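Local structure of adhesin LabA (Helicobacter pylori, 6GMM) at residues Leu15-Ser20 with Gln444-Ser449; Asn279-Ala284 with Gly430-Tyr435. The protein probably acts as an adhesin that recognises LacdiNAc sugar on the gastric mucosa, helping the bacterium attach to its host. All coordinates share one frame; numbering follows the deposited sequence.

Contacts 1 and 2 lie at the same end of the elongated, mainly helical chain, with centres about 26 Å apart. Contact 2 falls inside the long chain loop that contact 1 closes. Contact 1 is partly buried and joins two helices, 4-28 and 439-452, through a leucine and a valine. Contact 2 is a surface contact between the loop ahead of helix 287-311 and the turn that leads into strand 433-437. Besides its apolar pair it has a hydrogen bond from a tyrosine hydroxyl to a backbone carbonyl. No secondary-structure element is common to both. They are nevertheless neighbours: strand 433-437 runs on into helix 439-452, and Tyr19 OH lies 3.2 Å from Tyr435 CB.

Contact 1: Leu15-Ser20 with Gln444-Ser449; sequences LLTNYS and QVQSRS
Leu16 and Val445 make the main contact between two helices, 4-28 and 439-452, that run in broadly opposite directions. The pair brings the two ends of the chain together, consistent with the helical stem of SabA-type adhesins. The backbones stay well apart, and Leu16 CA to Gln446 CA is the nearest approach at 8.8 Å. Side chains therefore bridge the gap. Both Leu16 and Val445 point toward the opposite helix and are buried. Leu16 touches with one branch: its CD1 lies 3.7 Å from Val445 CG1. The two side chains cross at about a right angle. Val445 CG1 is anti to the backbone N (chi1 161°), which turns this methyl to the leucine. Ile437 and His442 also pack on Leu16, and Leu12 and Asn13 on Val445. No hydrogen bond links the two segments. Beside the apolar pair, Thr17 and Gln446 form a more polar margin. The CB of Gln446 does not point at the opposite helix, but the chain, extended beyond CG, brings the amide near Thr17. Thr17 OG1 is already bonded to Asn13 O, one turn earlier in its own helix. Gln446 NE2 comes no closer than 4.0 Å to Thr17 OG1.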
ATOM      1  N   LEU A  15      23.151  23.567   3.084  1.00 33.55           N
ATOM      2  CA  LEU A  15      24.063  23.455   1.944  1.00 32.80           C
ATOM      3  C   LEU A  15      25.083  22.331   2.229  1.00 34.27           C
ATOM      4  O   LEU A  15      25.454  21.592   1.321  1.00 33.54           O
ATOM      5  CB  LEU A  15      24.812  24.784   1.709  1.00 33.87           C
ATOM      6  CG  LEU A  15      24.051  25.929   1.018  1.00 39.47           C
ATOM      7  CD1 LEU A  15      24.780  27.259   1.229  1.00 41.00           C
ATOM      8  CD2 LEU A  15      23.916  25.678  -0.478  1.00 41.11           C
ATOM      9  N   LEU A  16      25.526  22.213   3.494  1.00 28.32           N
ATOM     10  CA  LEU A  16      26.487  21.196   3.919  1.00 26.52           C
ATOM     11  C   LEU A  16      25.892  19.795   3.800  1.00 29.72           C
ATOM     12  O   LEU A  16      26.539  18.904   3.252  1.00 29.22           O
ATOM     13  CB  LEU A  16      26.986  21.470   5.337  1.00 26.25           C
ATOM     14  CG  LEU A  16      27.989  22.632   5.479  1.00 28.67           C
ATOM     15  CD1 LEU A  16      28.344  22.864   6.938  1.00 29.44           C
ATOM     16  CD2 LEU A  16      29.245  22.394   4.654  1.00 26.39           C
ATOM     17  N   THR A  17      24.639  19.637   4.256  1.00 25.55           N
ATOM     18  CA  THR A  17      23.840  18.406   4.179  1.00 24.66           C
ATOM     19  C   THR A  17      23.673  18.000   2.712  1.00 27.10           C
ATOM     20  O   THR A  17      24.027  16.876   2.338  1.00 26.41           O
ATOM     21  CB  THR A  17      22.531  18.650   4.919  1.00 31.38           C
ATOM     22  OG1 THR A  17      22.854  18.775   6.301  1.00 34.01           O
ATOM     23  CG2 THR A  17      21.484  17.511   4.726  1.00 32.03           C
ATOM     24  N   ASN A  18      23.239  18.947   1.874  1.00 25.29           N
ATOM     25  CA  ASN A  18      23.050  18.703   0.439  1.00 26.08           C
ATOM     26  C   ASN A  18      24.354  18.329  -0.243  1.00 28.61           C
ATOM     27  O   ASN A  18      24.377  17.407  -1.052  1.00 26.55           O
ATOM     28  CB  ASN A  18      22.385  19.909  -0.246  1.00 32.71           C
ATOM     29  CG  ASN A  18      20.900  20.053   0.044  1.00 61.67           C
ATOM     30  OD1 ASN A  18      20.268  19.208   0.682  1.00 55.33           O
ATOM     31  ND2 ASN A  18      20.310  21.146  -0.414  1.00 59.39           N
ATOM     32  N   TYR A  19      25.454  19.010   0.130  1.00 26.28           N
ATOM     33  CA  TYR A  19      26.789  18.769  -0.406  1.00 25.34           C
ATOM     34  C   TYR A  19      27.245  17.350  -0.017  1.00 27.04           C
ATOM     35  O   TYR A  19      27.629  16.571  -0.889  1.00 25.58           O
ATOM     36  CB  TYR A  19      27.761  19.826   0.178  1.00 27.20           C
ATOM     37  CG  TYR A  19      29.218  19.692  -0.212  1.00 27.91           C
ATOM     38  CD1 TYR A  19      30.122  19.024   0.611  1.00 30.18           C
ATOM     39  CD2 TYR A  19      29.722  20.333  -1.340  1.00 28.58           C
ATOM     40  CE1 TYR A  19      31.471  18.909   0.268  1.00 27.97           C
ATOM     41  CE2 TYR A  19      31.069  20.227  -1.692  1.00 29.34           C
ATOM     42  CZ  TYR A  19      31.945  19.524  -0.876  1.00 34.75           C
ATOM     43  OH  TYR A  19      33.292  19.450  -1.173  1.00 37.41           O
ATOM     44  N   SER A  20      27.222  17.043   1.291  1.00 23.98           N
ATOM     45  CA  SER A  20      27.666  15.777   1.875  1.00 24.78           C
ATOM     46  C   SER A  20      27.022  14.558   1.218  1.00 30.76           C
ATOM     47  O   SER A  20      27.735  13.598   0.892  1.00 29.73           O
ATOM     48  CB  SER A  20      27.387  15.764   3.372  1.00 28.80           C
ATOM     49  OG  SER A  20      27.765  14.517   3.928  1.00 44.45           O
ATOM     50  N   GLN A 444      29.952  20.827  14.052  1.00 36.69           N
ATOM     51  CA  GLN A 444      30.053  22.120  14.718  1.00 36.88           C
ATOM     52  C   GLN A 444      29.037  23.111  14.180  1.00 40.12           C
ATOM     53  O   GLN A 444      28.343  23.723  14.977  1.00 42.06           O
ATOM     54  CB  GLN A 444      31.464  22.682  14.598  1.00 37.94           C
ATOM     55  CG  GLN A 444      32.361  22.250  15.739  1.00 45.71           C
ATOM     56  CD  GLN A 444      33.710  22.918  15.684  1.00 59.59           C
ATOM     57  OE1 GLN A 444      34.364  22.977  14.636  1.00 53.65           O
ATOM     58  NE2 GLN A 444      34.184  23.378  16.832  1.00 49.54           N
ATOM     59  N   VAL A 445      28.889  23.209  12.843  1.00 34.51           N
ATOM     60  CA  VAL A 445      27.935  24.109  12.192  1.00 34.08           C
ATOM     61  C   VAL A 445      26.504  23.679  12.510  1.00 41.01           C
ATOM     62  O   VAL A 445      25.707  24.504  12.958  1.00 42.97           O
ATOM     63  CB  VAL A 445      28.247  24.256  10.674  1.00 35.45           C
ATOM     64  CG1 VAL A 445      27.058  24.796   9.873  1.00 33.98           C
ATOM     65  CG2 VAL A 445      29.469  25.140  10.476  1.00 34.78           C
ATOM     66  N   GLN A 446      26.213  22.370  12.339  1.00 36.86           N
ATOM     67  CA  GLN A 446      24.945  21.693  12.593  1.00 35.83           C
ATOM     68  C   GLN A 446      24.492  22.004  14.025  1.00 42.50           C
ATOM     69  O   GLN A 446      23.338  22.385  14.250  1.00 43.89           O
ATOM     70  CB  GLN A 446      25.171  20.179  12.436  1.00 36.17           C
ATOM     71  CG  GLN A 446      24.037  19.382  11.801  1.00 56.02           C
ATOM     72  CD  GLN A 446      24.570  18.124  11.131  1.00 72.47           C
ATOM     73  OE1 GLN A 446      25.543  17.485  11.585  1.00 65.29           O
ATOM     74  NE2 GLN A 446      23.946  17.744  10.019  1.00 57.67           N
ATOM     75  N   SER A 447      25.416  21.866  14.981  1.00 38.86           N
ATOM     76  CA  SER A 447      25.160  22.144  16.375  1.00 40.79           C
ATOM     77  C   SER A 447      25.092  23.651  16.677  1.00 47.44           C
ATOM     78  O   SER A 447      24.278  24.050  17.498  1.00 48.85           O
ATOM     79  CB  SER A 447      26.193  21.459  17.252  1.00 45.54           C
ATOM     80  OG  SER A 447      25.862  21.688  18.609  1.00 60.17           O
ATOM     81  N   ARG A 448      25.912  24.483  16.019  1.00 45.54           N
ATOM     82  CA  ARG A 448      25.878  25.935  16.239  1.00 47.76           C
ATOM     83  C   ARG A 448      24.565  26.538  15.720  1.00 54.52           C
ATOM     84  O   ARG A 448      24.076  27.508  16.294  1.00 56.96           O
ATOM     85  CB  ARG A 448      27.096  26.641  15.622  1.00 46.96           C
ATOM     86  N   SER A 449      23.985  25.936  14.666  1.00 50.01           N
ATOM     87  CA  SER A 449      22.724  26.363  14.057  1.00 50.01           C
ATOM     88  C   SER A 449      21.527  26.115  14.984  1.00 55.57           C
ATOM     89  O   SER A 449      20.659  26.986  15.089  1.00 55.68           O
ATOM     90  CB  SER A 449      22.512  25.679  12.707  1.00 50.41           C
ATOM     91  OG  SER A 449      21.266  26.055  12.143  1.00 56.53           O
TER

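Contact 2: Asn279-Ala284 with Gly430-Tyr435; sequences NPYKDA and GIQDNY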
ATOM      1  N   ASN A 279      32.932   3.973 -16.281  1.00 31.70           N
ATOM      2  CA  ASN A 279      32.742   5.350 -16.705  1.00 30.90           C
ATOM      3  C   ASN A 279      31.277   5.741 -16.422  1.00 32.11           C
ATOM      4  O   ASN A 279      30.362   5.270 -17.102  1.00 30.56           O
ATOM      5  CB  ASN A 279      33.113   5.528 -18.180  1.00 33.16           C
ATOM      6  CG  ASN A 279      32.986   6.949 -18.684  1.00 45.88           C
ATOM      7  OD1 ASN A 279      32.383   7.835 -18.053  1.00 35.59           O
ATOM      8  ND2 ASN A 279      33.507   7.176 -19.868  1.00 32.48           N
ATOM      9  N   PRO A 280      31.041   6.604 -15.410  1.00 29.45           N
ATOM     10  CA  PRO A 280      29.654   6.980 -15.077  1.00 28.57           C
ATOM     11  C   PRO A 280      28.940   7.807 -16.141  1.00 31.02           C
ATOM     12  O   PRO A 280      27.732   7.921 -16.115  1.00 28.60           O
ATOM     13  CB  PRO A 280      29.796   7.754 -13.763  1.00 29.03           C
ATOM     14  CG  PRO A 280      31.171   8.196 -13.723  1.00 33.52           C
ATOM     15  CD  PRO A 280      32.015   7.256 -14.515  1.00 30.60           C
ATOM     16  N   TYR A 281      29.685   8.410 -17.057  1.00 31.44           N
ATOM     17  CA  TYR A 281      29.068   9.216 -18.101  1.00 31.60           C
ATOM     18  C   TYR A 281      28.550   8.349 -19.238  1.00 36.09           C
ATOM     19  O   TYR A 281      27.665   8.786 -19.975  1.00 36.23           O
ATOM     20  CB  TYR A 281      30.086  10.198 -18.675  1.00 32.68           C
ATOM     21  CG  TYR A 281      30.667  11.177 -17.680  1.00 32.67           C
ATOM     22  CD1 TYR A 281      30.064  12.413 -17.454  1.00 33.64           C
ATOM     23  CD2 TYR A 281      31.880  10.919 -17.048  1.00 34.00           C
ATOM     24  CE1 TYR A 281      30.628  13.345 -16.578  1.00 34.56           C
ATOM     25  CE2 TYR A 281      32.471  11.856 -16.201  1.00 34.35           C
ATOM     26  CZ  TYR A 281      31.836  13.064 -15.957  1.00 40.36           C
ATOM     27  OH  TYR A 281      32.431  13.979 -15.115  1.00 43.12           O
ATOM     28  N   LYS A 282      29.112   7.138 -19.408  1.00 33.03           N
ATOM     29  CA  LYS A 282      28.786   6.279 -20.553  1.00 34.27           C
ATOM     30  C   LYS A 282      28.251   4.912 -20.247  1.00 40.34           C
ATOM     31  O   LYS A 282      27.440   4.386 -21.017  1.00 43.70           O
ATOM     32  CB  LYS A 282      30.042   6.110 -21.410  1.00 37.52           C
ATOM     33  CG  LYS A 282      30.577   7.413 -21.954  1.00 40.72           C
ATOM     34  CD  LYS A 282      30.412   7.475 -23.436  1.00 48.54           C
ATOM     35  CE  LYS A 282      29.042   7.898 -23.847  1.00 39.15           C
ATOM     36  NZ  LYS A 282      28.593   7.104 -25.012  1.00 50.41           N
ATOM     37  N   ASP A 283      28.712   4.304 -19.161  1.00 35.37           N
ATOM     38  CA  ASP A 283      28.339   2.929 -18.858  1.00 35.15           C
ATOM     39  C   ASP A 283      27.116   2.777 -17.974  1.00 37.21           C
ATOM     40  O   ASP A 283      26.920   1.680 -17.462  1.00 36.86           O
ATOM     41  CB  ASP A 283      29.546   2.182 -18.246  1.00 37.39           C
ATOM     42  CG  ASP A 283      30.872   2.402 -18.951  1.00 39.75           C
ATOM     43  OD1 ASP A 283      30.858   2.693 -20.163  1.00 39.79           O
ATOM     44  OD2 ASP A 283      31.929   2.296 -18.280  1.00 43.38           O
ATOM     45  N   ALA A 284      26.268   3.825 -17.829  1.00 32.40           N
ATOM     46  CA  ALA A 284      25.091   3.779 -16.939  1.00 30.85           C
ATOM     47  C   ALA A 284      23.719   3.844 -17.643  1.00 35.57           C
ATOM     48  O   ALA A 284      22.731   4.301 -17.046  1.00 35.00           O
ATOM     49  CB  ALA A 284      25.197   4.869 -15.883  1.00 30.15           C
ATOM     50  N   GLY A 430      37.033  10.334 -15.470  1.00 43.93           N
ATOM     51  CA  GLY A 430      36.647  11.685 -15.865  1.00 44.48           C
ATOM     52  C   GLY A 430      36.109  12.554 -14.744  1.00 49.41           C
ATOM     53  O   GLY A 430      35.383  13.526 -14.997  1.00 49.35           O
ATOM     54  N   ILE A 431      36.461  12.193 -13.497  1.00 45.73           N
ATOM     55  CA  ILE A 431      36.103  12.908 -12.270  1.00 44.74           C
ATOM     56  C   ILE A 431      37.399  13.629 -11.848  1.00 47.77           C
ATOM     57  O   ILE A 431      38.145  13.165 -10.973  1.00 46.92           O
ATOM     58  CB  ILE A 431      35.500  11.967 -11.173  1.00 47.22           C
ATOM     59  CG1 ILE A 431      34.277  11.177 -11.716  1.00 47.33           C
ATOM     60  CG2 ILE A 431      35.123  12.758  -9.895  1.00 47.71           C
ATOM     61  CD1 ILE A 431      34.078   9.803 -11.071  1.00 53.28           C
ATOM     62  N   GLN A 432      37.678  14.740 -12.547  1.00 45.16           N
ATOM     63  CA  GLN A 432      38.873  15.570 -12.368  1.00 45.85           C
ATOM     64  C   GLN A 432      38.934  16.271 -11.007  1.00 48.46           C
ATOM     65  O   GLN A 432      40.021  16.640 -10.572  1.00 49.03           O
ATOM     66  CB  GLN A 432      39.041  16.577 -13.526  1.00 48.32           C
ATOM     67  CG  GLN A 432      37.913  17.604 -13.682  1.00 71.23           C
ATOM     68  CD  GLN A 432      36.821  17.131 -14.613  1.00 92.57           C
ATOM     69  OE1 GLN A 432      36.958  17.173 -15.841  1.00 91.65           O
ATOM     70  NE2 GLN A 432      35.703  16.693 -14.052  1.00 77.55           N
ATOM     71  N   ASP A 433      37.782  16.475 -10.347  1.00 43.24           N
ATOM     72  CA  ASP A 433      37.762  17.140  -9.044  1.00 42.32           C
ATOM     73  C   ASP A 433      37.154  16.245  -7.985  1.00 43.30           C
ATOM     74  O   ASP A 433      36.043  15.723  -8.150  1.00 40.93           O
ATOM     75  CB  ASP A 433      37.074  18.514  -9.110  1.00 44.55           C
ATOM     76  CG  ASP A 433      37.921  19.565  -9.800  1.00 61.02           C
ATOM     77  OD1 ASP A 433      37.881  19.632 -11.045  1.00 62.62           O
ATOM     78  OD2 ASP A 433      38.645  20.305  -9.091  1.00 69.52           O
ATOM     79  N   ASN A 434      37.938  16.016  -6.933  1.00 37.69           N
ATOM     80  CA  ASN A 434      37.568  15.194  -5.799  1.00 36.26           C
ATOM     81  C   ASN A 434      37.163  16.134  -4.687  1.00 37.19           C
ATOM     82  O   ASN A 434      37.965  16.964  -4.254  1.00 36.80           O
ATOM     83  CB  ASN A 434      38.735  14.300  -5.393  1.00 39.11           C
ATOM     84  CG  ASN A 434      38.626  12.890  -5.920  1.00 69.03           C
ATOM     85  OD1 ASN A 434      38.194  12.643  -7.060  1.00 57.07           O
ATOM     86  ND2 ASN A 434      39.027  11.931  -5.093  1.00 65.99           N
ATOM     87  N   TYR A 435      35.895  16.060  -4.279  1.00 29.57           N
ATOM     88  CA  TYR A 435      35.373  16.947  -3.256  1.00 28.29           C
ATOM     89  C   TYR A 435      35.384  16.264  -1.909  1.00 31.58           C
ATOM     90  O   TYR A 435      35.310  15.033  -1.822  1.00 29.57           O
ATOM     91  CB  TYR A 435      33.982  17.464  -3.631  1.00 28.48           C
ATOM     92  CG  TYR A 435      33.988  18.379  -4.836  1.00 30.02           C
ATOM     93  CD1 TYR A 435      34.124  19.754  -4.689  1.00 31.54           C
ATOM     94  CD2 TYR A 435      33.807  17.872  -6.125  1.00 31.17           C
ATOM     95  CE1 TYR A 435      34.098  20.605  -5.794  1.00 30.60           C
ATOM     96  CE2 TYR A 435      33.785  18.713  -7.237  1.00 32.30           C
ATOM     97  CZ  TYR A 435      33.943  20.079  -7.067  1.00 38.10           C
ATOM     98  OH  TYR A 435      33.959  20.914  -8.154  1.00 37.02           O
TER
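Tyr281 reaches out of an Asx turn to give its hydroxyl proton to a backbone carbonyl, with OH 3.0 Å from Gly430 O. The bond is off the usual line. The hydroxyl sits above the carbonyl plane, 45° out of it, and not on a lone pair. The carbonyl oxygen lies at the edge of the tyrosine ring and near its plane, with Tyr281 CE2 3.6 Å from Gly430 O. Gly430 has a positive phi (85°), a backbone shape that favours glycine. It lies just ahead of strand 433-437, the second strand of an antiparallel pair with 419-423.

Pro280 packs beside the tyrosine. Its CG meets Ile431 CD1 at 4.3 Å, a loose apolar touch. Tyr392 of helix 388-408 packs against both segments, while Phe388 packs on Pro280 and makes a T-shaped (edge-to-face) contact with the Tyr281 ring. The contact thus joins the loop before helix 287-311 to the approach to the strand, beside helix 388-408.

The loop is braced from within. Asn279 O accepts from both Lys282 N and Asp283 N. Asn279 N donates to Asp283 OD2 at 2.8 Å, meeting the carboxylate from above its plane. The Asx turn is closed by Tyr281 N, 2.9 Å from Asn279 OD1, and that same oxygen lies in plane at the edge of the Tyr281 ring.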